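Carboxylic ester hydrolase (Aspergillus niger, PDB 7K4O) hydrolyses carboxylic esters as a tannin acyl hydrolase, a serine esterase that probably releases gallic acid from tannins. Local coordinates at residues L313-Y322 against Y376-I384; Y224-L232 against E304-L313. All blocks are in the same frame, centred on the assembly; numbering follows the deposited sequence.

Contact 1: residues L313-Y322 against Y376-I384; sequences LHDSQGRRVY and YDTLKDWMI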
ATOM      1  N   LEU A 313       5.342 -19.473  -3.934  1.00 31.41           N
ATOM      2  CA  LEU A 313       6.651 -20.098  -3.612  1.00 30.97           C
ATOM      3  C   LEU A 313       6.459 -21.301  -2.705  1.00 29.56           C
ATOM      4  O   LEU A 313       5.905 -21.192  -1.590  1.00 27.45           O
ATOM      5  CB  LEU A 313       7.572 -19.064  -2.982  1.00 29.92           C
ATOM      6  CG  LEU A 313       8.890 -19.622  -2.467  1.00 29.81           C
ATOM      7  CD1 LEU A 313       9.739 -20.144  -3.607  1.00 29.39           C
ATOM      8  CD2 LEU A 313       9.639 -18.535  -1.729  1.00 25.08           C
ATOM      9  N   HIS A 314       6.965 -22.452  -3.177  1.00 27.14           N
ATOM     10  CA  HIS A 314       7.109 -23.686  -2.368  1.00 27.61           C
ATOM     11  C   HIS A 314       8.593 -24.080  -2.415  1.00 25.72           C
ATOM     12  O   HIS A 314       9.261 -23.714  -3.372  1.00 30.48           O
ATOM     13  CB  HIS A 314       6.221 -24.826  -2.894  1.00 30.51           C
ATOM     14  CG  HIS A 314       4.755 -24.629  -2.695  1.00 28.61           C
ATOM     15  ND1 HIS A 314       4.071 -23.627  -3.353  1.00 32.64           N
ATOM     16  CD2 HIS A 314       3.851 -25.302  -1.953  1.00 27.78           C
ATOM     17  CE1 HIS A 314       2.788 -23.714  -3.021  1.00 30.55           C
ATOM     18  NE2 HIS A 314       2.599 -24.736  -2.178  1.00 29.14           N
ATOM     19  N   ASP A 315       9.089 -24.653  -1.347  1.00 29.15           N
ATOM     20  CA  ASP A 315      10.522 -24.993  -1.249  1.00 30.43           C
ATOM     21  C   ASP A 315      10.736 -26.356  -1.949  1.00 37.51           C
ATOM     22  O   ASP A 315       9.767 -26.933  -2.497  1.00 34.10           O
ATOM     23  CB  ASP A 315      10.980 -25.000   0.205  1.00 30.08           C
ATOM     24  CG  ASP A 315      10.416 -26.082   1.083  1.00 31.47           C
ATOM     25  OD1 ASP A 315       9.801 -27.079   0.547  1.00 34.28           O
ATOM     26  OD2 ASP A 315      10.558 -25.952   2.319  1.00 33.16           O
ATOM     27  N   SER A 316      11.989 -26.813  -1.939  1.00 39.48           N
ATOM     28  CA  SER A 316      12.461 -28.027  -2.666  1.00 38.97           C
ATOM     29  C   SER A 316      11.732 -29.251  -2.106  1.00 41.20           C
ATOM     30  O   SER A 316      11.691 -30.296  -2.790  1.00 45.10           O
ATOM     31  CB  SER A 316      13.988 -28.154  -2.570  1.00 32.64           C
ATOM     32  OG  SER A 316      14.368 -28.310  -1.210  1.00 38.76           O
ATOM     33  N   GLN A 317      11.130 -29.163  -0.926  1.00 36.34           N
ATOM     34  CA  GLN A 317      10.353 -30.300  -0.354  1.00 36.63           C
ATOM     35  C   GLN A 317       8.835 -30.138  -0.547  1.00 38.22           C
ATOM     36  O   GLN A 317       8.076 -30.884   0.110  1.00 37.96           O
ATOM     37  CB  GLN A 317      10.738 -30.509   1.107  1.00 43.50           C
ATOM     38  CG  GLN A 317      12.221 -30.860   1.273  1.00 52.11           C
ATOM     39  CD  GLN A 317      12.485 -32.279   0.824  1.00 62.44           C
ATOM     40  OE1 GLN A 317      13.236 -32.531  -0.128  1.00 62.84           O
ATOM     41  NE2 GLN A 317      11.818 -33.214   1.494  1.00 57.59           N
ATOM     42  N   GLY A 318       8.388 -29.206  -1.394  1.00 37.32           N
ATOM     43  CA  GLY A 318       6.946 -28.988  -1.648  1.00 35.61           C
ATOM     44  C   GLY A 318       6.214 -28.241  -0.523  1.00 34.70           C
ATOM     45  O   GLY A 318       4.978 -28.157  -0.578  1.00 33.02           O
ATOM     46  N   ARG A 319       6.911 -27.679   0.463  1.00 32.00           N
ATOM     47  CA  ARG A 319       6.243 -26.966   1.578  1.00 31.88           C
ATOM     48  C   ARG A 319       6.039 -25.514   1.156  1.00 28.26           C
ATOM     49  O   ARG A 319       6.928 -24.921   0.534  1.00 28.58           O
ATOM     50  CB  ARG A 319       7.077 -27.053   2.854  1.00 34.45           C
ATOM     51  CG  ARG A 319       7.238 -28.474   3.408  1.00 36.81           C
ATOM     52  CD  ARG A 319       8.229 -28.475   4.571  1.00 36.19           C
ATOM     53  NE  ARG A 319       9.574 -28.099   4.085  1.00 38.89           N
ATOM     54  CZ  ARG A 319      10.747 -28.510   4.610  1.00 42.50           C
ATOM     55  NH1 ARG A 319      10.794 -29.263   5.697  1.00 43.75           N
ATOM     56  NH2 ARG A 319      11.884 -28.151   4.042  1.00 45.72           N
ATOM     57  N   ARG A 320       4.889 -24.953   1.538  1.00 28.89           N
ATOM     58  CA  ARG A 320       4.543 -23.576   1.109  1.00 27.98           C
ATOM     59  C   ARG A 320       5.316 -22.551   1.948  1.00 23.54           C
ATOM     60  O   ARG A 320       5.226 -22.606   3.183  1.00 25.97           O
ATOM     61  CB  ARG A 320       3.049 -23.309   1.256  1.00 27.53           C
ATOM     62  CG  ARG A 320       2.682 -21.933   0.696  1.00 27.12           C
ATOM     63  CD  ARG A 320       1.200 -21.643   0.767  1.00 27.94           C
ATOM     64  NE  ARG A 320       0.423 -22.236  -0.309  1.00 26.38           N
ATOM     65  CZ  ARG A 320       0.219 -21.710  -1.493  1.00 29.28           C
ATOM     66  NH1 ARG A 320       0.816 -20.587  -1.862  1.00 27.52           N
ATOM     67  NH2 ARG A 320      -0.587 -22.355  -2.344  1.00 30.07           N
ATOM     68  N   VAL A 321       5.969 -21.643   1.260  1.00 27.21           N
ATOM     69  CA  VAL A 321       6.713 -20.511   1.876  1.00 26.23           C
ATOM     70  C   VAL A 321       5.851 -19.241   1.867  1.00 26.72           C
ATOM     71  O   VAL A 321       5.875 -18.517   2.890  1.00 26.56           O
ATOM     72  CB  VAL A 321       8.034 -20.262   1.154  1.00 27.57           C
ATOM     73  CG1 VAL A 321       8.861 -19.266   1.946  1.00 28.75           C
ATOM     74  CG2 VAL A 321       8.813 -21.570   0.916  1.00 29.34           C
ATOM     75  N   TYR A 322       5.196 -18.945   0.758  1.00 25.93           N
ATOM     76  CA  TYR A 322       4.361 -17.728   0.673  1.00 23.40           C
ATOM     77  C   TYR A 322       3.255 -17.988  -0.353  1.00 28.39           C
ATOM     78  O   TYR A 322       3.056 -19.123  -0.789  1.00 28.10           O
ATOM     79  CB  TYR A 322       5.238 -16.498   0.403  1.00 24.91           C
ATOM     80  CG  TYR A 322       4.636 -15.168   0.863  1.00 21.71           C
ATOM     81  CD1 TYR A 322       4.050 -15.065   2.107  1.00 24.09           C
ATOM     82  CD2 TYR A 322       4.634 -14.055   0.037  1.00 23.85           C
ATOM     83  CE1 TYR A 322       3.448 -13.874   2.521  1.00 23.98           C
ATOM     84  CE2 TYR A 322       4.102 -12.835   0.469  1.00 24.57           C
ATOM     85  CZ  TYR A 322       3.521 -12.762   1.719  1.00 22.97           C
ATOM     86  OH  TYR A 322       2.922 -11.567   2.095  1.00 23.45           O
ATOM     87  N   TYR A 376      14.312 -21.782  -5.553  1.00 31.38           N
ATOM     88  CA  TYR A 376      13.197 -21.633  -4.592  1.00 30.83           C
ATOM     89  C   TYR A 376      13.744 -21.598  -3.159  1.00 36.90           C
ATOM     90  O   TYR A 376      13.242 -20.817  -2.315  1.00 29.60           O
ATOM     91  CB  TYR A 376      12.141 -22.725  -4.759  1.00 32.27           C
ATOM     92  CG  TYR A 376      11.507 -22.782  -6.132  1.00 32.48           C
ATOM     93  CD1 TYR A 376      11.301 -21.657  -6.914  1.00 27.52           C
ATOM     94  CD2 TYR A 376      11.138 -24.012  -6.673  1.00 34.97           C
ATOM     95  CE1 TYR A 376      10.697 -21.735  -8.162  1.00 31.65           C
ATOM     96  CE2 TYR A 376      10.523 -24.105  -7.910  1.00 35.33           C
ATOM     97  CZ  TYR A 376      10.284 -22.971  -8.655  1.00 33.90           C
ATOM     98  OH  TYR A 376       9.712 -23.054  -9.895  1.00 34.56           O
ATOM     99  N   ASP A 377      14.679 -22.483  -2.804  1.00 31.14           N
ATOM    100  CA  ASP A 377      15.201 -22.533  -1.419  1.00 29.35           C
ATOM    101  C   ASP A 377      15.996 -21.253  -1.093  1.00 25.47           C
ATOM    102  O   ASP A 377      15.946 -20.847   0.096  1.00 28.16           O
ATOM    103  CB  ASP A 377      16.056 -23.796  -1.199  1.00 32.44           C
ATOM    104  CG  ASP A 377      15.265 -25.089  -1.071  1.00 39.28           C
ATOM    105  OD1 ASP A 377      14.035 -25.052  -0.932  1.00 35.90           O
ATOM    106  OD2 ASP A 377      15.914 -26.185  -1.130  1.00 39.59           O
ATOM    107  N   THR A 378      16.702 -20.655  -2.048  1.00 28.26           N
ATOM    108  CA  THR A 378      17.435 -19.378  -1.823  1.00 27.40           C
ATOM    109  C   THR A 378      16.375 -18.324  -1.419  1.00 28.07           C
ATOM    110  O   THR A 378      16.636 -17.550  -0.461  1.00 26.17           O
ATOM    111  CB  THR A 378      18.156 -18.874  -3.069  1.00 31.49           C
ATOM    112  OG1 THR A 378      18.943 -19.942  -3.618  1.00 29.99           O
ATOM    113  CG2 THR A 378      19.060 -17.682  -2.852  1.00 29.00           C
ATOM    114  N   LEU A 379      15.262 -18.294  -2.134  1.00 26.66           N
ATOM    115  CA  LEU A 379      14.167 -17.305  -1.841  1.00 25.54           C
ATOM    116  C   LEU A 379      13.616 -17.580  -0.435  1.00 26.76           C
ATOM    117  O   LEU A 379      13.419 -16.616   0.358  1.00 24.75           O
ATOM    118  CB  LEU A 379      13.060 -17.384  -2.894  1.00 25.47           C
ATOM    119  CG  LEU A 379      13.470 -17.077  -4.327  1.00 26.94           C
ATOM    120  CD1 LEU A 379      12.264 -17.085  -5.227  1.00 30.31           C
ATOM    121  CD2 LEU A 379      14.199 -15.761  -4.475  1.00 29.64           C
ATOM    122  N   LYS A 380      13.364 -18.834  -0.081  1.00 26.31           N
ATOM    123  CA  LYS A 380      12.896 -19.192   1.271  0.63 24.61           C
ATOM    124  C   LYS A 380      13.890 -18.670   2.310  1.00 26.66           C
ATOM    125  O   LYS A 380      13.480 -18.074   3.302  1.00 25.70           O
ATOM    126  CB  LYS A 380      12.727 -20.701   1.392  0.63 25.04           C
ATOM    127  CG  LYS A 380      12.490 -21.191   2.807  0.63 25.20           C
ATOM    128  CD  LYS A 380      12.536 -22.701   2.912  0.63 27.60           C
ATOM    129  CE  LYS A 380      12.314 -23.190   4.323  0.63 28.94           C
ATOM    130  NZ  LYS A 380      12.182 -24.665   4.367  0.63 30.93           N
ATOM    131  N   ASP A 381      15.169 -18.907   2.100  1.00 26.30           N
ATOM    132  CA  ASP A 381      16.194 -18.534   3.103  1.00 27.49           C
ATOM    133  C   ASP A 381      16.194 -17.003   3.290  1.00 25.18           C
ATOM    134  O   ASP A 381      16.342 -16.554   4.435  1.00 26.22           O
ATOM    135  CB  ASP A 381      17.594 -19.009   2.683  1.00 26.59           C
ATOM    136  CG  ASP A 381      17.747 -20.535   2.733  1.00 37.19           C
ATOM    137  OD1 ASP A 381      16.924 -21.197   3.371  1.00 33.43           O
ATOM    138  OD2 ASP A 381      18.705 -21.035   2.099  1.00 39.10           O
ATOM    139  N   TRP A 382      16.051 -16.255   2.211  1.00 25.31           N
ATOM    140  CA  TRP A 382      15.962 -14.765   2.284  1.00 23.58           C
ATOM    141  C   TRP A 382      14.706 -14.360   3.052  1.00 22.30           C
ATOM    142  O   TRP A 382      14.794 -13.426   3.908  1.00 23.83           O
ATOM    143  CB  TRP A 382      16.010 -14.181   0.888  1.00 25.36           C
ATOM    144  CG  TRP A 382      17.390 -14.051   0.316  1.00 24.24           C
ATOM    145  CD1 TRP A 382      18.562 -13.783   0.959  1.00 26.06           C
ATOM    146  CD2 TRP A 382      17.711 -14.134  -1.080  1.00 24.52           C
ATOM    147  NE1 TRP A 382      19.574 -13.695   0.044  1.00 28.59           N
ATOM    148  CE2 TRP A 382      19.082 -13.874  -1.206  1.00 26.68           C
ATOM    149  CE3 TRP A 382      16.946 -14.282  -2.235  1.00 25.77           C
ATOM    150  CZ2 TRP A 382      19.714 -13.823  -2.447  1.00 28.79           C
ATOM    151  CZ3 TRP A 382      17.561 -14.202  -3.470  1.00 28.40           C
ATOM    152  CH2 TRP A 382      18.932 -13.986  -3.561  1.00 27.02           C
ATOM    153  N   MET A 383      13.591 -15.026   2.841  1.00 23.76           N
ATOM    154  CA  MET A 383      12.359 -14.600   3.553  1.00 23.30           C
ATOM    155  C   MET A 383      12.541 -14.825   5.048  1.00 25.71           C
ATOM    156  O   MET A 383      12.142 -13.972   5.881  1.00 23.53           O
ATOM    157  CB  MET A 383      11.124 -15.324   3.017  1.00 22.58           C
ATOM    158  CG  MET A 383      10.877 -14.974   1.567  1.00 24.54           C
ATOM    159  SD  MET A 383       9.375 -15.741   0.964  1.00 27.28           S
ATOM    160  CE  MET A 383       9.335 -15.107  -0.701  1.00 25.15           C
ATOM    161  N   ILE A 384      13.080 -15.994   5.419  1.00 25.45           N
ATOM    162  CA  ILE A 384      13.228 -16.375   6.847  1.00 24.67           C
ATOM    163  C   ILE A 384      14.301 -15.535   7.512  1.00 23.53           C
ATOM    164  O   ILE A 384      14.072 -15.080   8.652  1.00 24.96           O
ATOM    165  CB  ILE A 384      13.509 -17.886   6.979  1.00 27.96           C
ATOM    166  CG1 ILE A 384      12.273 -18.654   6.494  1.00 29.85           C
ATOM    167  CG2 ILE A 384      13.869 -18.224   8.422  1.00 30.55           C
ATOM    168  CD1 ILE A 384      12.404 -20.196   6.537  1.00 29.08           C
TER
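The carboxylate of Asp377 takes Ser316 on its two oxygens. Asp377 OD2 offers its syn lone pair to Ser316 OG at 2.6 Å. Ser316 N meets Asp377 OD1 at 2.9 Å, on the syn side and somewhat out of the plane. Five hydrogen bonds converge on the carboxylate of Asp315. Backbone nitrogens of Gln317 and Arg319 approach Asp315 OD1 from opposite faces. Arg319 NE uses the syn lone pair of Asp315 OD2, and Arg319 NH2 comes to that oxygen from above the plane. In one of its two modelled conformers, Lys380 NZ reaches Asp315 OD2 at 2.9 Å by the anti lone pair. The Arg319 guanidinium turns its NE/NH2 edge to Asp315, whose CG lies in its plane, and has Gln317 CB over one face, toward the rim.

In that conformer Lys380 lies alongside Asp315, extended beyond CG, and its NZ stands 3.5 Å from Arg319 NH2, a like-charge approach that the shared Asp315 probably offsets. Beside these polar groups, Leu313 CD2 and Met383 CE meet tip to tip at 3.6 Å, and Leu313 CD1 packs on Tyr376 CB. Val321 CG1 touches Met383 SD at 3.7 Å.

Asp315 thus forms an Asx turn within a type I turn ending at Gly318, whose positive phi and the Asp315 N to Arg319 O bond fit a G1 bulge. This tight turn packs on the start of helix 376-390, in the long insertion between strands 205-209 and 410-416, probably the lid of this alpha/beta-hydrolase.

Contact 2: residues Y224-L232 against E304-L313; sequences YSNVVEKTL and EVAKTIINGL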
ATOM      1  N   TYR A 224      10.120 -14.300  -7.350  1.00 26.22           N
ATOM      2  CA  TYR A 224       9.570 -15.668  -7.510  1.00 28.36           C
ATOM      3  C   TYR A 224       9.304 -15.990  -9.004  1.00 31.11           C
ATOM      4  O   TYR A 224       9.782 -17.035  -9.521  1.00 31.34           O
ATOM      5  CB  TYR A 224       8.311 -15.874  -6.696  1.00 26.61           C
ATOM      6  CG  TYR A 224       7.706 -17.234  -6.844  1.00 27.44           C
ATOM      7  CD1 TYR A 224       8.480 -18.382  -6.746  1.00 30.89           C
ATOM      8  CD2 TYR A 224       6.371 -17.379  -7.160  1.00 29.21           C
ATOM      9  CE1 TYR A 224       7.918 -19.632  -6.943  1.00 31.30           C
ATOM     10  CE2 TYR A 224       5.801 -18.622  -7.335  1.00 28.76           C
ATOM     11  CZ  TYR A 224       6.586 -19.758  -7.282  1.00 28.73           C
ATOM     12  OH  TYR A 224       5.996 -21.005  -7.440  1.00 30.86           O
ATOM     13  N   SER A 225       8.564 -15.156  -9.716  1.00 30.09           N
ATOM     14  CA  SER A 225       8.285 -15.369 -11.161  1.00 29.93           C
ATOM     15  C   SER A 225       9.599 -15.578 -11.948  1.00 30.82           C
ATOM     16  O   SER A 225       9.655 -16.500 -12.780  1.00 31.26           O
ATOM     17  CB  SER A 225       7.514 -14.236 -11.724  1.00 29.54           C
ATOM     18  OG  SER A 225       6.201 -14.231 -11.194  1.00 30.17           O
ATOM     19  N   ASN A 226      10.596 -14.743 -11.730  1.00 27.88           N
ATOM     20  CA  ASN A 226      11.934 -14.879 -12.357  1.00 31.38           C
ATOM     21  C   ASN A 226      12.484 -16.287 -12.086  1.00 34.40           C
ATOM     22  O   ASN A 226      13.012 -16.943 -13.044  1.00 35.40           O
ATOM     23  CB  ASN A 226      12.938 -13.877 -11.815  1.00 30.36           C
ATOM     24  CG  ASN A 226      12.783 -12.438 -12.238  1.00 32.12           C
ATOM     25  OD1 ASN A 226      13.217 -11.547 -11.502  1.00 32.71           O
ATOM     26  ND2 ASN A 226      12.211 -12.184 -13.404  1.00 28.09           N
ATOM     27  N   VAL A 227      12.397 -16.770 -10.852  1.00 30.79           N
ATOM     28  CA  VAL A 227      13.025 -18.057 -10.481  1.00 31.55           C
ATOM     29  C   VAL A 227      12.193 -19.213 -11.051  1.00 37.25           C
ATOM     30  O   VAL A 227      12.775 -20.250 -11.438  1.00 33.53           O
ATOM     31  CB  VAL A 227      13.271 -18.128  -8.973  1.00 31.80           C
ATOM     32  CG1 VAL A 227      13.717 -19.506  -8.558  1.00 31.49           C
ATOM     33  CG2 VAL A 227      14.293 -17.059  -8.566  1.00 32.49           C
ATOM     34  N   VAL A 228      10.883 -19.045 -11.168  1.00 31.07           N
ATOM     35  CA  VAL A 228      10.026 -20.066 -11.837  1.00 34.70           C
ATOM     36  C   VAL A 228      10.489 -20.196 -13.293  1.00 32.62           C
ATOM     37  O   VAL A 228      10.620 -21.338 -13.784  1.00 35.71           O
ATOM     38  CB  VAL A 228       8.526 -19.716 -11.793  1.00 33.57           C
ATOM     39  CG1 VAL A 228       7.728 -20.624 -12.726  1.00 33.50           C
ATOM     40  CG2 VAL A 228       7.976 -19.811 -10.373  1.00 30.88           C
ATOM     41  N   GLU A 229      10.661 -19.084 -13.974  1.00 32.01           N
ATOM     42  CA  GLU A 229      11.065 -19.080 -15.401  1.00 34.27           C
ATOM     43  C   GLU A 229      12.431 -19.781 -15.513  1.00 41.19           C
ATOM     44  O   GLU A 229      12.619 -20.601 -16.443  1.00 38.31           O
ATOM     45  CB  GLU A 229      11.132 -17.669 -15.947  1.00 35.05           C
ATOM     46  CG  GLU A 229       9.768 -17.026 -16.062  1.00 35.21           C
ATOM     47  CD  GLU A 229       9.760 -15.542 -16.357  1.00 30.97           C
ATOM     48  OE1 GLU A 229      10.825 -14.890 -16.349  1.00 35.99           O
ATOM     49  OE2 GLU A 229       8.664 -15.050 -16.651  1.00 38.20           O
ATOM     50  N   LYS A 230      13.365 -19.455 -14.638  1.00 36.76           N
ATOM     51  CA  LYS A 230      14.717 -20.085 -14.662  1.00 40.14           C
ATOM     52  C   LYS A 230      14.588 -21.576 -14.385  1.00 41.86           C
ATOM     53  O   LYS A 230      15.228 -22.382 -15.092  1.00 43.04           O
ATOM     54  CB  LYS A 230      15.628 -19.547 -13.561  1.00 42.78           C
ATOM     55  CG  LYS A 230      16.367 -18.257 -13.842  1.00 50.67           C
ATOM     56  CD  LYS A 230      17.065 -17.773 -12.574  1.00 55.79           C
ATOM     57  CE  LYS A 230      17.925 -18.821 -11.892  1.00 48.19           C
ATOM     58  NZ  LYS A 230      19.182 -19.004 -12.641  1.00 58.19           N
ATOM     59  N   THR A 231      13.840 -21.943 -13.364  1.00 35.26           N
ATOM     60  CA  THR A 231      13.727 -23.336 -12.914  1.00 35.54           C
ATOM     61  C   THR A 231      13.084 -24.214 -14.012  1.00 43.96           C
ATOM     62  O   THR A 231      13.564 -25.343 -14.217  1.00 38.60           O
ATOM     63  CB  THR A 231      12.925 -23.419 -11.625  1.00 37.46           C
ATOM     64  OG1 THR A 231      13.600 -22.660 -10.619  1.00 35.73           O
ATOM     65  CG2 THR A 231      12.787 -24.841 -11.147  1.00 36.26           C
ATOM     66  N   LEU A 232      12.023 -23.749 -14.668  1.00 36.74           N
ATOM     67  CA  LEU A 232      11.326 -24.501 -15.738  1.00 41.14           C
ATOM     68  C   LEU A 232      11.974 -24.222 -17.101  1.00 40.30           C
ATOM     69  O   LEU A 232      11.540 -24.821 -18.080  1.00 43.52           O
ATOM     70  CB  LEU A 232       9.847 -24.121 -15.731  1.00 39.36           C
ATOM     71  CG  LEU A 232       9.082 -24.548 -14.483  1.00 42.12           C
ATOM     72  CD1 LEU A 232       7.665 -23.972 -14.495  1.00 41.58           C
ATOM     73  CD2 LEU A 232       9.073 -26.070 -14.310  1.00 44.66           C
ATOM     74  N   GLU A 304       2.257 -23.857 -17.685  1.00 40.03           N
ATOM     75  CA  GLU A 304       2.974 -24.452 -16.531  1.00 40.47           C
ATOM     76  C   GLU A 304       3.642 -23.319 -15.710  1.00 33.65           C
ATOM     77  O   GLU A 304       3.536 -23.347 -14.475  1.00 36.57           O
ATOM     78  CB  GLU A 304       4.023 -25.467 -16.999  1.00 42.46           C
ATOM     79  CG  GLU A 304       4.637 -26.263 -15.865  1.00 44.15           C
ATOM     80  CD  GLU A 304       5.738 -27.233 -16.311  1.00 50.29           C
ATOM     81  OE1 GLU A 304       6.400 -26.977 -17.371  1.00 48.81           O
ATOM     82  OE2 GLU A 304       5.982 -28.187 -15.572  1.00 47.44           O
ATOM     83  N   VAL A 305       4.296 -22.384 -16.373  1.00 35.88           N
ATOM     84  CA  VAL A 305       4.924 -21.225 -15.696  1.00 36.70           C
ATOM     85  C   VAL A 305       3.810 -20.463 -14.961  1.00 41.30           C
ATOM     86  O   VAL A 305       3.981 -20.174 -13.749  1.00 35.94           O
ATOM     87  CB  VAL A 305       5.692 -20.328 -16.661  1.00 37.00           C
ATOM     88  CG1 VAL A 305       5.991 -18.967 -16.039  1.00 37.87           C
ATOM     89  CG2 VAL A 305       6.983 -21.019 -17.096  1.00 35.12           C
ATOM     90  N   ALA A 306       2.692 -20.197 -15.627  1.00 35.96           N
ATOM     91  CA  ALA A 306       1.641 -19.338 -15.043  1.00 36.97           C
ATOM     92  C   ALA A 306       1.083 -20.050 -13.827  1.00 35.29           C
ATOM     93  O   ALA A 306       0.842 -19.392 -12.796  1.00 30.80           O
ATOM     94  CB  ALA A 306       0.556 -18.991 -16.030  1.00 36.78           C
ATOM     95  N   LYS A 307       0.807 -21.347 -13.929  1.00 31.04           N
ATOM     96  CA  LYS A 307       0.188 -22.071 -12.816  1.00 31.25           C
ATOM     97  C   LYS A 307       1.167 -22.074 -11.646  1.00 31.28           C
ATOM     98  O   LYS A 307       0.711 -22.094 -10.486  1.00 33.32           O
ATOM     99  CB  LYS A 307      -0.151 -23.519 -13.163  1.00 33.47           C
ATOM    100  CG  LYS A 307      -1.421 -23.701 -13.965  1.00 39.03           C
ATOM    101  CD  LYS A 307      -1.823 -25.152 -13.978  1.00 43.97           C
ATOM    102  CE  LYS A 307      -3.110 -25.333 -14.743  1.00 44.25           C
ATOM    103  NZ  LYS A 307      -3.592 -26.721 -14.618  1.00 46.27           N
ATOM    104  N   THR A 308       2.446 -22.204 -11.935  1.00 29.95           N
ATOM    105  CA  THR A 308       3.480 -22.307 -10.876  1.00 29.03           C
ATOM    106  C   THR A 308       3.554 -20.950 -10.133  1.00 29.87           C
ATOM    107  O   THR A 308       3.659 -20.969  -8.906  1.00 31.03           O
ATOM    108  CB  THR A 308       4.818 -22.778 -11.462  1.00 31.79           C
ATOM    109  OG1 THR A 308       4.566 -24.059 -12.077  1.00 31.99           O
ATOM    110  CG2 THR A 308       5.859 -22.921 -10.383  1.00 30.77           C
ATOM    111  N   ILE A 309       3.525 -19.851 -10.869  1.00 31.42           N
ATOM    112  CA  ILE A 309       3.550 -18.468 -10.294  1.00 28.30           C
ATOM    113  C   ILE A 309       2.318 -18.320  -9.416  1.00 31.82           C
ATOM    114  O   ILE A 309       2.431 -17.982  -8.221  1.00 32.40           O
ATOM    115  CB  ILE A 309       3.626 -17.409 -11.380  1.00 30.39           C
ATOM    116  CG1 ILE A 309       4.983 -17.444 -12.072  1.00 30.26           C
ATOM    117  CG2 ILE A 309       3.335 -16.024 -10.790  1.00 30.11           C
ATOM    118  CD1 ILE A 309       5.075 -16.622 -13.332  1.00 30.84           C
ATOM    119  N   ILE A 310       1.147 -18.591  -9.975  1.00 30.83           N
ATOM    120  CA  ILE A 310      -0.115 -18.439  -9.196  1.00 31.96           C
ATOM    121  C   ILE A 310      -0.085 -19.283  -7.932  1.00 32.06           C
ATOM    122  O   ILE A 310      -0.630 -18.845  -6.908  1.00 30.28           O
ATOM    123  CB  ILE A 310      -1.332 -18.685 -10.102  1.00 31.35           C
ATOM    124  CG1 ILE A 310      -1.405 -17.524 -11.088  1.00 35.39           C
ATOM    125  CG2 ILE A 310      -2.622 -18.860  -9.316  1.00 34.18           C
ATOM    126  CD1 ILE A 310      -2.392 -17.701 -12.198  1.00 43.72           C
ATOM    127  N   ASN A 311       0.513 -20.476  -7.958  1.00 30.41           N
ATOM    128  CA  ASN A 311       0.510 -21.396  -6.804  1.00 29.06           C
ATOM    129  C   ASN A 311       1.413 -20.898  -5.648  1.00 25.20           C
ATOM    130  O   ASN A 311       1.292 -21.452  -4.584  1.00 29.71           O
ATOM    131  CB  ASN A 311       1.008 -22.781  -7.239  1.00 32.24           C
ATOM    132  CG  ASN A 311       0.692 -23.859  -6.238  1.00 31.65           C
ATOM    133  OD1 ASN A 311      -0.462 -24.054  -5.848  1.00 40.81           O
ATOM    134  ND2 ASN A 311       1.715 -24.579  -5.812  1.00 33.56           N
ATOM    135  N   GLY A 312       2.281 -19.937  -5.905  1.00 27.68           N
ATOM    136  CA  GLY A 312       3.116 -19.314  -4.850  1.00 29.19           C
ATOM    137  C   GLY A 312       4.380 -20.120  -4.562  1.00 31.00           C
ATOM    138  O   GLY A 312       4.444 -21.332  -4.853  1.00 31.52           O
ATOM    139  N   LEU A 313       5.342 -19.473  -3.934  1.00 31.41           N
ATOM    140  CA  LEU A 313       6.651 -20.098  -3.612  1.00 30.97           C
ATOM    141  C   LEU A 313       6.459 -21.301  -2.705  1.00 29.56           C
ATOM    142  O   LEU A 313       5.905 -21.192  -1.590  1.00 27.45           O
ATOM    143  CB  LEU A 313       7.572 -19.064  -2.982  1.00 29.92           C
ATOM    144  CG  LEU A 313       8.890 -19.622  -2.467  1.00 29.81           C
ATOM    145  CD1 LEU A 313       9.739 -20.144  -3.607  1.00 29.39           C
ATOM    146  CD2 LEU A 313       9.639 -18.535  -1.729  1.00 25.08           C
TER
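Tyr224 packs against Thr308 and Leu313 in an antiparallel helix pair of the insertion between strands 205-209 and 410-416, probably the lid of an alpha/beta-hydrolase. Segments 224-232 and 304-310 make an angle of 140° with their axes 9.6 Å apart. The apolar seam centres on Val228, whose CG2 and CG1 both lie about 3.8 Å from Thr308 CG2. Val228 CG1 also faces Val305 CG1, and CG2 faces Ile309 CG1. One turn on, the side chains of Leu232 and Val305 pass each other in opposite directions, Leu232 CD1 4.0 Å from Val305 CG2, with Leu232 CD2 beside the Glu304 carboxylate. Ser225 brings its OG against the methyls of Ile309, 3.4 Å from CD1.

Aromatic contacts come from the Tyr224 ring, directed at the exit of helix 300-310 by a CG anti to the backbone N (chi1 179°). Over one face lie Leu313 N, toward the rim, and Leu313 CB, a CH-pi contact 4.1 Å from the ring centroid and 19° off its normal. Val228 CG2, of the same helix, lies over the opposite face toward the rim, and Ile309 O sits at the edge in plane.

Polar links are few. Thr308 OG1 bonds to Glu304 O, which also takes Thr308 N from its other face; this fixes the side chain with CG2 toward the tyrosine. The hydrogen bond across the contact runs from Tyr224 OH to Thr308 O at 2.8 Å, the hydroxyl standing well above the carbonyl plane.

From the N terminus, helix 224-232 comes first, and contact 2 closes the 71-residue excursion after it, which carries the Cys239-Cys285 and Cys252-Cys269 disulfides and the calcium site, when residues 304-313 return. Leu313 belongs to both contacts: the chain then continues into 313-322, and contact 1 closes a second loop of 53 residues on helix 376-390. The two closures are in series, neither nested nor crossing. Space joins them as well, because Tyr376 packs on Val227, Val228 and Thr231. Helices 224-232, 300-310 and 376-390 are thus tied round Leu313, within the insertion between strands 205-209 and 410-416 of the central sheet.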